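Local coordinates for protein major pollen allergen Pla l 1 (Plantago lanceolata, PDB 4Z8W) that probably binds zinc ions as a secreted glycoprotein of the Ole e 1 family and acts as a major allergen of plantain pollen, at residues C74-V79 / K118-R123; E12-C17 / S30-G35; P84-I89 / F122-D127. All blocks are in the same frame, centred on the assembly; numbering follows the deposited sequence. Where two conformers were deposited one is given.

Interactions 1 and 3 share the last strand, 114-123, which lies parallel in the mixed sheet to strand 8-18, one side of interaction 2. Interaction 2 comes first along the chain and closes before the others open; interactions 1 and 3 both end on the segment that contains F122 and R123. The centres of the contacts lie about 9 Å (1 and 2), 14 Å (1 and 3) and 13 Å (2 and 3) apart. Interaction 1 joins the two sheets about 3 Å from the centre of the molecule, while interaction 2 edges one sheet and interaction 3 ties a loop to it. The C17-C86 disulfide links interactions 2 and 3 covalently, fastening that loop to the sheet.

Interaction 1: C74-V79 / K118-R123; sequences CEIKLV and KPLSFR
L78 and F122 meet through matching first torsions: each holds CG beside its own backbone N and opposite the carbonyl carbon (chi1 -66° in L78, -72° in F122), which aims both side chains, and the extended second torsion of L78 sends CD1 out over the ring. The geometry is that of a CH-pi contact. L78 CD1 stands 3.8 Å from the centroid of the F122 ring and 6° off its normal, above the middle of one face. Nearer its own backbone, L78 CB approaches F122 CZ at 3.7 Å. The methyl over the ring also touches the main chain, with L78 CD1 3.3 Å from S121 O. The second branch turns to the other leucine: L78 CD2 lies 3.6 Å from L120 CB, the two side chains sliding past each other in opposite directions. L120 in turn sends CD1 towards I76, to 4.2 Å from I76 CG2.

Strands 74-79 and 120-123 run in nearly the same direction, yet their axes come no nearer than 8.0 Å and no hydrogen bond crosses. They belong to different sheets, and the contact is side-chain packing between facing sheets, where V11 of strand 8-18 packs on I76 and V15 on L78. With its touching residues mostly buried and no polar side-chain group engaged, the contact rests on close fit and exclusion of water, and CH-pi attraction probably helps to fix the F122 ring.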
loop_
_atom_site.group_PDB
_atom_site.type_symbol
_atom_site.label_atom_id
_atom_site.label_comp_id
_atom_site.label_asym_id
_atom_site.label_seq_id
_atom_site.Cartn_x
_atom_site.Cartn_y
_atom_site.Cartn_z
ATOM N N CYS A 74 1.180 9.250 -8.537
ATOM C CA CYS A 74 0.665 7.920 -8.260
ATOM C C CYS A 74 0.831 7.526 -6.811
ATOM O O CYS A 74 1.934 7.724 -6.222
ATOM C CB CYS A 74 1.452 6.917 -9.097
ATOM S SG CYS A 74 1.256 7.177 -10.864
ATOM N N GLU A 75 -0.171 6.849 -6.258
ATOM C CA GLU A 75 -0.017 6.306 -4.936
ATOM C C GLU A 75 -0.898 5.132 -4.660
ATOM O O GLU A 75 -1.962 4.961 -5.316
ATOM C CB GLU A 75 -0.175 7.382 -3.833
ATOM C CG GLU A 75 -1.581 7.885 -3.695
ATOM C CD GLU A 75 -1.632 9.258 -2.989
ATOM O OE1 GLU A 75 -2.693 9.581 -2.454
ATOM O OE2 GLU A 75 -0.646 10.021 -3.011
ATOM N N ILE A 76 -0.440 4.296 -3.725
ATOM C CA ILE A 76 -1.131 3.058 -3.364
ATOM C C ILE A 76 -1.876 3.250 -2.036
ATOM O O ILE A 76 -1.265 3.655 -1.004
ATOM C CB ILE A 76 -0.222 1.821 -3.328
ATOM C CG1 ILE A 76 0.344 1.496 -4.704
ATOM C CG2 ILE A 76 -1.049 0.561 -2.962
ATOM C CD1 ILE A 76 1.523 2.364 -5.068
ATOM N N LYS A 77 -3.190 2.940 -2.032
ATOM C CA LYS A 77 -3.976 2.954 -0.766
ATOM C C LYS A 77 -4.543 1.585 -0.388
ATOM O O LYS A 77 -4.786 0.758 -1.262
ATOM C CB LYS A 77 -5.083 4.042 -0.800
ATOM C CG LYS A 77 -6.237 3.794 -1.795
ATOM C CD LYS A 77 -7.173 5.038 -1.788
ATOM C CE LYS A 77 -8.292 4.945 -2.823
ATOM N NZ LYS A 77 -8.841 3.560 -2.886
ATOM N N LEU A 78 -4.684 1.326 0.917
ATOM C CA LEU A 78 -5.379 0.107 1.373
ATOM C C LEU A 78 -6.870 0.325 1.058
ATOM O O LEU A 78 -7.329 1.448 1.087
ATOM C CB LEU A 78 -5.285 -0.043 2.880
ATOM C CG LEU A 78 -3.874 -0.286 3.430
ATOM C CD1 LEU A 78 -3.902 -0.360 4.966
ATOM C CD2 LEU A 78 -3.276 -1.520 2.781
ATOM N N VAL A 79 -7.588 -0.718 0.677
ATOM C CA VAL A 79 -9.072 -0.515 0.517
ATOM C C VAL A 79 -9.786 -1.520 1.442
ATOM O O VAL A 79 -10.535 -1.107 2.356
ATOM C CB VAL A 79 -9.549 -0.800 -0.928
ATOM C CG1 VAL A 79 -11.062 -0.551 -1.037
ATOM C CG2 VAL A 79 -8.701 -0.038 -1.975
ATOM N N LYS A 118 6.874 1.481 -0.046
ATOM C CA LYS A 118 6.870 1.343 1.381
ATOM C C LYS A 118 5.637 0.490 1.828
ATOM O O LYS A 118 4.587 0.541 1.152
ATOM C CB LYS A 118 6.818 2.726 2.071
ATOM C CG LYS A 118 8.164 3.532 1.934
ATOM C CD LYS A 118 8.039 4.885 2.703
ATOM C CE LYS A 118 9.265 5.815 2.537
ATOM N NZ LYS A 118 9.552 6.564 3.804
ATOM N N PRO A 119 5.781 -0.263 2.929
ATOM C CA PRO A 119 4.677 -1.191 3.395
ATOM C C PRO A 119 3.506 -0.428 4.027
ATOM O O PRO A 119 3.661 0.699 4.476
ATOM C CB PRO A 119 5.374 -2.100 4.427
ATOM C CG PRO A 119 6.637 -1.396 4.800
ATOM C CD PRO A 119 7.068 -0.532 3.620
ATOM N N LEU A 120 2.320 -1.004 3.970
ATOM C CA LEU A 120 1.131 -0.431 4.605
ATOM C C LEU A 120 0.604 -1.445 5.606
ATOM O O LEU A 120 0.846 -2.643 5.463
ATOM C CB LEU A 120 0.024 -0.193 3.548
ATOM C CG LEU A 120 0.336 0.908 2.518
ATOM C CD1 LEU A 120 -0.439 0.652 1.217
ATOM C CD2 LEU A 120 0.081 2.264 3.137
ATOM N N SER A 121 -0.130 -0.986 6.598
ATOM C CA SER A 121 -0.769 -1.902 7.519
ATOM C C SER A 121 -2.237 -1.524 7.837
ATOM O O SER A 121 -2.593 -0.365 7.991
ATOM C CB SER A 121 0.078 -1.989 8.846
ATOM O OG SER A 121 0.136 -0.679 9.459
ATOM N N PHE A 122 -3.073 -2.527 7.959
ATOM C CA PHE A 122 -4.280 -2.403 8.744
ATOM C C PHE A 122 -3.937 -2.608 10.249
ATOM O O PHE A 122 -2.900 -3.148 10.602
ATOM C CB PHE A 122 -5.233 -3.535 8.316
ATOM C CG PHE A 122 -5.848 -3.342 6.955
ATOM C CD1 PHE A 122 -6.796 -2.334 6.752
ATOM C CD2 PHE A 122 -5.422 -4.098 5.855
ATOM C CE1 PHE A 122 -7.353 -2.093 5.483
ATOM C CE2 PHE A 122 -6.017 -3.912 4.594
ATOM C CZ PHE A 122 -6.998 -2.939 4.414
ATOM N N ARG A 123 -4.859 -2.232 11.128
ATOM C CA ARG A 123 -4.564 -2.237 12.559
ATOM C C ARG A 123 -5.650 -2.951 13.367
ATOM O O ARG A 123 -6.793 -2.823 13.060
ATOM C CB ARG A 123 -4.287 -0.806 13.032
ATOM C CG ARG A 123 -3.898 -0.757 14.551
ATOM C CD ARG A 123 -3.532 0.682 14.914
ATOM N NE ARG A 123 -4.638 1.603 14.826
ATOM C CZ ARG A 123 -4.529 2.905 15.086
ATOM N NH1 ARG A 123 -3.324 3.450 15.345
ATOM N NH2 ARG A 123 -5.587 3.660 15.042
#

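Interaction 2: E12-C17 / S30-G35; sequences EGEVYC and SERMAG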
loop_
_atom_site.group_PDB
_atom_site.type_symbol
_atom_site.label_atom_id
_atom_site.label_comp_id
_atom_site.label_asym_id
_atom_site.label_seq_id
_atom_site.Cartn_x
_atom_site.Cartn_y
_atom_site.Cartn_z
ATOM N N GLU A 12 5.344 -3.196 -6.637
ATOM C CA GLU A 12 5.334 -4.256 -5.631
ATOM C C GLU A 12 5.426 -3.677 -4.238
ATOM O O GLU A 12 6.212 -2.769 -3.992
ATOM C CB GLU A 12 6.509 -5.180 -5.859
ATOM C CG GLU A 12 6.127 -6.612 -5.623
ATOM C CD GLU A 12 7.128 -7.571 -6.249
ATOM O OE1 GLU A 12 8.272 -7.514 -5.797
ATOM O OE2 GLU A 12 6.743 -8.379 -7.130
ATOM N N GLY A 13 4.606 -4.181 -3.323
ATOM C CA GLY A 13 4.688 -3.731 -1.928
ATOM C C GLY A 13 4.053 -4.793 -1.039
ATOM O O GLY A 13 3.553 -5.796 -1.514
ATOM N N GLU A 14 4.122 -4.543 0.262
ATOM C CA GLU A 14 3.599 -5.463 1.286
ATOM C C GLU A 14 2.422 -4.886 2.086
ATOM O O GLU A 14 2.371 -3.663 2.289
ATOM C CB GLU A 14 4.718 -5.842 2.275
ATOM C CG GLU A 14 5.826 -6.730 1.712
ATOM C CD GLU A 14 6.845 -5.923 0.928
ATOM O OE1 GLU A 14 7.534 -5.074 1.545
ATOM O OE2 GLU A 14 6.969 -6.137 -0.295
ATOM N N VAL A 15 1.512 -5.742 2.587
ATOM C CA VAL A 15 0.497 -5.283 3.530
ATOM C C VAL A 15 0.626 -6.154 4.795
ATOM O O VAL A 15 0.719 -7.382 4.684
ATOM C CB VAL A 15 -0.931 -5.408 2.909
ATOM C CG1 VAL A 15 -2.045 -5.064 3.925
ATOM C CG2 VAL A 15 -1.031 -4.470 1.706
ATOM N N TYR A 16 0.599 -5.536 5.967
ATOM C CA TYR A 16 0.602 -6.235 7.231
ATOM C C TYR A 16 -0.679 -5.955 8.091
ATOM O O TYR A 16 -1.379 -4.950 7.890
ATOM C CB TYR A 16 1.826 -5.752 8.080
ATOM C CG TYR A 16 3.176 -6.126 7.542
ATOM C CD1 TYR A 16 3.752 -5.413 6.459
ATOM C CD2 TYR A 16 3.860 -7.201 8.060
ATOM C CE1 TYR A 16 4.993 -5.747 5.964
ATOM C CE2 TYR A 16 5.112 -7.539 7.541
ATOM C CZ TYR A 16 5.656 -6.824 6.478
ATOM O OH TYR A 16 6.915 -7.154 5.963
ATOM N N CYS A 17 -0.840 -6.739 9.138
ATOM C CA CYS A 17 -1.712 -6.400 10.292
ATOM C C CYS A 17 -0.710 -5.892 11.396
ATOM O O CYS A 17 0.170 -6.599 11.807
ATOM C CB CYS A 17 -2.442 -7.665 10.820
ATOM S SG CYS A 17 -3.425 -7.278 12.332
ATOM N N SER A 30 4.306 -7.371 13.760
ATOM C CA SER A 30 3.442 -7.239 12.581
ATOM C C SER A 30 3.335 -8.565 11.779
ATOM O O SER A 30 4.305 -9.329 11.716
ATOM C CB SER A 30 3.858 -6.046 11.724
ATOM O OG SER A 30 3.849 -4.862 12.565
ATOM N N GLU A 31 2.132 -8.854 11.242
ATOM C CA GLU A 31 1.848 -10.109 10.489
ATOM C C GLU A 31 1.465 -9.814 9.053
ATOM O O GLU A 31 0.533 -9.069 8.835
ATOM C CB GLU A 31 0.610 -10.801 11.147
ATOM C CG GLU A 31 0.898 -11.163 12.608
ATOM C CD GLU A 31 -0.282 -11.781 13.367
ATOM O OE1 GLU A 31 -1.373 -12.038 12.783
ATOM O OE2 GLU A 31 -0.091 -11.987 14.571
ATOM N N ARG A 32 2.190 -10.376 8.106
ATOM C CA ARG A 32 1.856 -10.339 6.676
ATOM C C ARG A 32 0.402 -10.739 6.437
ATOM O O ARG A 32 -0.042 -11.722 6.967
ATOM C CB ARG A 32 2.801 -11.297 5.920
ATOM C CG ARG A 32 4.280 -10.832 5.907
ATOM C CD ARG A 32 5.322 -11.871 5.451
ATOM N NE ARG A 32 6.655 -11.243 5.355
ATOM C CZ ARG A 32 7.118 -10.552 4.291
ATOM N NH1 ARG A 32 6.384 -10.422 3.180
ATOM N NH2 ARG A 32 8.337 -9.992 4.332
ATOM N N MET A 33 -0.354 -9.962 5.665
ATOM C CA MET A 33 -1.781 -10.262 5.418
ATOM C C MET A 33 -2.030 -10.674 3.934
ATOM O O MET A 33 -1.879 -9.845 3.013
ATOM C CB MET A 33 -2.668 -9.033 5.737
ATOM C CG MET A 33 -4.160 -9.241 5.483
ATOM S SD MET A 33 -5.204 -7.837 5.771
ATOM C CE MET A 33 -4.818 -7.515 7.500
ATOM N N ALA A 34 -2.476 -11.921 3.726
ATOM C CA ALA A 34 -3.001 -12.417 2.459
ATOM C C ALA A 34 -4.411 -11.979 2.211
ATOM O O ALA A 34 -5.245 -11.933 3.121
ATOM C CB ALA A 34 -2.919 -13.970 2.416
ATOM N N GLY A 35 -4.707 -11.653 0.959
ATOM C CA GLY A 35 -6.103 -11.371 0.575
ATOM C C GLY A 35 -6.466 -9.944 0.753
ATOM O O GLY A 35 -7.621 -9.592 0.569
#
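Backbone hydrogen bonds join C17 to E31 and V15 to M33. C17 and E31 form an antiparallel hydrogen-bonded pair: C17 N donates to E31 O at 2.7 Å, and E31 N returns a bond to C17 O at 3.0 Å. One step on, Y16 and R32 make a non-hydrogen-bonded pair, and M33 N then donates to V15 O, also at 3.0 Å. All three are nearly straight at the hydrogen. A CA-H...O contact from Y16 CA to E31 O, 3.3 Å long, gives that oxygen a second, weaker neighbour.

This ladder sets the short strand 31-32 along strand 8-18, which also pairs with strands 62-68 and 114-123 in the mixed sheet of this Ole e 1-like fold.

Aromatic and charged groups pack beside the ladder. Y16 and R32 lie side by side and point the same way, ring and guanidinium planes 55° apart; Y16 OH sits over one guanidinium face but offset toward its rim, 3.6 Å from R32 NH2, so the groups do not stack. R32 NH1 makes its hydrogen bond to D60 O, which anchors the far end of this arm, whereas E31 OE1 is paired with R83. On the backbone side of the ring, S30 CB comes in obliquely, 3.8 Å from Y16 CD2.

Apolar packing involves M33 and C17. M33 leaves its backbone with CG anti to N (chi1 179°) and bends at its last torsion (chi3 -58°), which brings M33 CE to 4.1 Å from C17 CB. C17 SG itself is bonded to C86 in a disulfide, and M33 goes on to touch F122 of strand 114-123.

Interaction 3: P84-I89 / F122-D127; sequences PDCSEI and FRAKTD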
loop_
_atom_site.group_PDB
_atom_site.type_symbol
_atom_site.label_atom_id
_atom_site.label_comp_id
_atom_site.label_asym_id
_atom_site.label_seq_id
_atom_site.Cartn_x
_atom_site.Cartn_y
_atom_site.Cartn_z
ATOM N N PRO A 84 -11.381 -9.530 9.748
ATOM C CA PRO A 84 -12.322 -8.555 10.335
ATOM C C PRO A 84 -11.776 -8.048 11.695
ATOM O O PRO A 84 -12.039 -6.912 12.059
ATOM C CB PRO A 84 -13.630 -9.368 10.487
ATOM C CG PRO A 84 -13.385 -10.707 9.767
ATOM C CD PRO A 84 -11.889 -10.922 9.841
ATOM N N ASP A 85 -10.943 -8.830 12.355
ATOM C CA ASP A 85 -10.256 -8.355 13.566
ATOM C C ASP A 85 -9.075 -7.353 13.282
ATOM O O ASP A 85 -8.426 -6.873 14.199
ATOM C CB ASP A 85 -9.723 -9.589 14.303
ATOM C CG ASP A 85 -8.733 -10.350 13.477
ATOM O OD1 ASP A 85 -8.994 -10.467 12.272
ATOM O OD2 ASP A 85 -7.715 -10.850 14.009
ATOM N N CYS A 86 -8.781 -7.074 12.023
ATOM C CA CYS A 86 -7.642 -6.207 11.749
ATOM C C CYS A 86 -7.979 -5.398 10.481
ATOM O O CYS A 86 -7.406 -5.668 9.416
ATOM C CB CYS A 86 -6.383 -7.067 11.620
ATOM S SG CYS A 86 -4.848 -6.036 11.597
ATOM N N SER A 87 -8.859 -4.399 10.612
ATOM C CA SER A 87 -9.370 -3.638 9.463
ATOM C C SER A 87 -9.356 -2.131 9.670
ATOM O O SER A 87 -9.854 -1.414 8.788
ATOM C CB SER A 87 -10.778 -4.075 9.103
ATOM O OG SER A 87 -11.685 -4.061 10.234
ATOM N N GLU A 88 -8.773 -1.602 10.768
ATOM C CA GLU A 88 -8.664 -0.122 10.822
ATOM C C GLU A 88 -7.665 0.282 9.814
ATOM O O GLU A 88 -6.686 -0.432 9.644
ATOM C CB GLU A 88 -8.124 0.467 12.154
ATOM C CG GLU A 88 -9.034 0.245 13.297
ATOM C CD GLU A 88 -8.548 0.914 14.558
ATOM O OE1 GLU A 88 -7.341 1.281 14.677
ATOM O OE2 GLU A 88 -9.404 0.994 15.469
ATOM N N ILE A 89 -7.875 1.482 9.256
ATOM C CA ILE A 89 -6.907 2.219 8.487
ATOM C C ILE A 89 -6.558 3.451 9.345
ATOM O O ILE A 89 -7.299 4.432 9.453
ATOM C CB ILE A 89 -7.451 2.638 7.092
ATOM C CG1 ILE A 89 -7.779 1.378 6.285
ATOM C CG2 ILE A 89 -6.434 3.567 6.387
ATOM C CD1 ILE A 89 -8.455 1.521 4.893
ATOM N N PHE A 122 -3.073 -2.527 7.959
ATOM C CA PHE A 122 -4.280 -2.403 8.744
ATOM C C PHE A 122 -3.937 -2.608 10.249
ATOM O O PHE A 122 -2.900 -3.148 10.602
ATOM C CB PHE A 122 -5.233 -3.535 8.316
ATOM C CG PHE A 122 -5.848 -3.342 6.955
ATOM C CD1 PHE A 122 -6.796 -2.334 6.752
ATOM C CD2 PHE A 122 -5.422 -4.098 5.855
ATOM C CE1 PHE A 122 -7.353 -2.093 5.483
ATOM C CE2 PHE A 122 -6.017 -3.912 4.594
ATOM C CZ PHE A 122 -6.998 -2.939 4.414
ATOM N N ARG A 123 -4.859 -2.232 11.128
ATOM C CA ARG A 123 -4.564 -2.237 12.559
ATOM C C ARG A 123 -5.650 -2.951 13.367
ATOM O O ARG A 123 -6.793 -2.823 13.060
ATOM C CB ARG A 123 -4.287 -0.806 13.032
ATOM C CG ARG A 123 -3.898 -0.757 14.551
ATOM C CD ARG A 123 -3.532 0.682 14.914
ATOM N NE ARG A 123 -4.638 1.603 14.826
ATOM C CZ ARG A 123 -4.529 2.905 15.086
ATOM N NH1 ARG A 123 -3.324 3.450 15.345
ATOM N NH2 ARG A 123 -5.587 3.660 15.042
ATOM N N ALA A 124 -5.230 -3.800 14.310
ATOM C CA ALA A 124 -6.099 -4.469 15.197
ATOM C C ALA A 124 -6.787 -3.506 16.187
ATOM O O ALA A 124 -6.379 -2.354 16.365
ATOM C CB ALA A 124 -5.362 -5.616 15.914
ATOM N N LYS A 125 -7.819 -4.014 16.846
ATOM C CA LYS A 125 -8.580 -3.267 17.812
ATOM C C LYS A 125 -7.954 -3.419 19.196
ATOM O O LYS A 125 -8.352 -2.731 20.097
ATOM C CB LYS A 125 -10.011 -3.849 17.900
ATOM C CG LYS A 125 -10.616 -4.183 16.534
ATOM C CD LYS A 125 -12.102 -4.501 16.631
ATOM C CE LYS A 125 -12.878 -3.233 16.427
ATOM N NZ LYS A 125 -14.287 -3.619 16.252
ATOM N N THR A 126 -7.069 -4.365 19.368
ATOM C CA THR A 126 -6.501 -4.630 20.708
ATOM C C THR A 126 -4.999 -4.383 20.650
ATOM O O THR A 126 -4.460 -4.212 19.561
ATOM C CB THR A 126 -6.680 -6.124 21.074
ATOM O OG1 THR A 126 -6.211 -6.893 19.986
ATOM C CG2 THR A 126 -8.185 -6.487 21.253
ATOM N N ASP A 127 -4.337 -4.425 21.802
ATOM C CA ASP A 127 -2.886 -4.487 21.886
ATOM C C ASP A 127 -2.386 -5.867 22.216
ATOM O O ASP A 127 -2.545 -6.300 23.309
ATOM C CB ASP A 127 -2.373 -3.506 22.973
ATOM C CG ASP A 127 -2.368 -2.034 22.509
ATOM O OD1 ASP A 127 -1.962 -1.726 21.373
ATOM O OD2 ASP A 127 -2.725 -1.159 23.322
HETATM O O HOH W 1 -8.431 -6.883 16.984
HETATM O O HOH W 2 -9.661 -3.752 13.379
#
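E88 OE1 accepts two hydrogen bonds from one arginine, forming a salt bridge with R123. R123 NE donates at 2.7 Å, meeting E88 OE1 almost end-on to its C-O bond, and R123 NH2 reaches the same E88 OE1 at 3.0 Å from the syn side, 33° out of the carboxylate plane. The oxygen lies close to the guanidinium plane, but the two flat groups are turned 63° against each other. A bend at chi3 of R123 (66°) swings the guanidinium round so that its NE edge faces the glutamate.

Beneath the side chains the backbones form a single antiparallel bridge. E88 N donates to R123 O at 3.3 Å, in the carbonyl plane and on a lone pair, while R123 N donates to E88 O at 3.0 Å. Segment 84-89 belongs to the loop between strands 74-80 and 100-102, and this bridge fastens it to strand 114-123. That same E88 O lies at the edge of the F122 ring, in its plane. I89 CG1 packs against F122 CE1 at 3.6 Å; at the root of the side chain, C86 O lies 3.2 Å from F122 CB.

Two waters extend the bridge. One links S87 N to R123 O, and another receives a bond from K125 N and donates to D85 O at 2.8 Å. C86 is held by its disulfide to C17 and by S81 OG, which bonds to C86 O; R123 NH1 is steadied by R23 O.

The remaining oxygen, E88 OE2, makes a weak hydrogen bond to H21 NE2. Both E88 and H21 are zinc-binding residues by experiment, although the zinc ion in this crystal sits at D45 and D73. By occupying OE1, R123 probably orients the E88 carboxylate with OE2 turned to H21, and its positive charge would be expected to stabilise the anionic form.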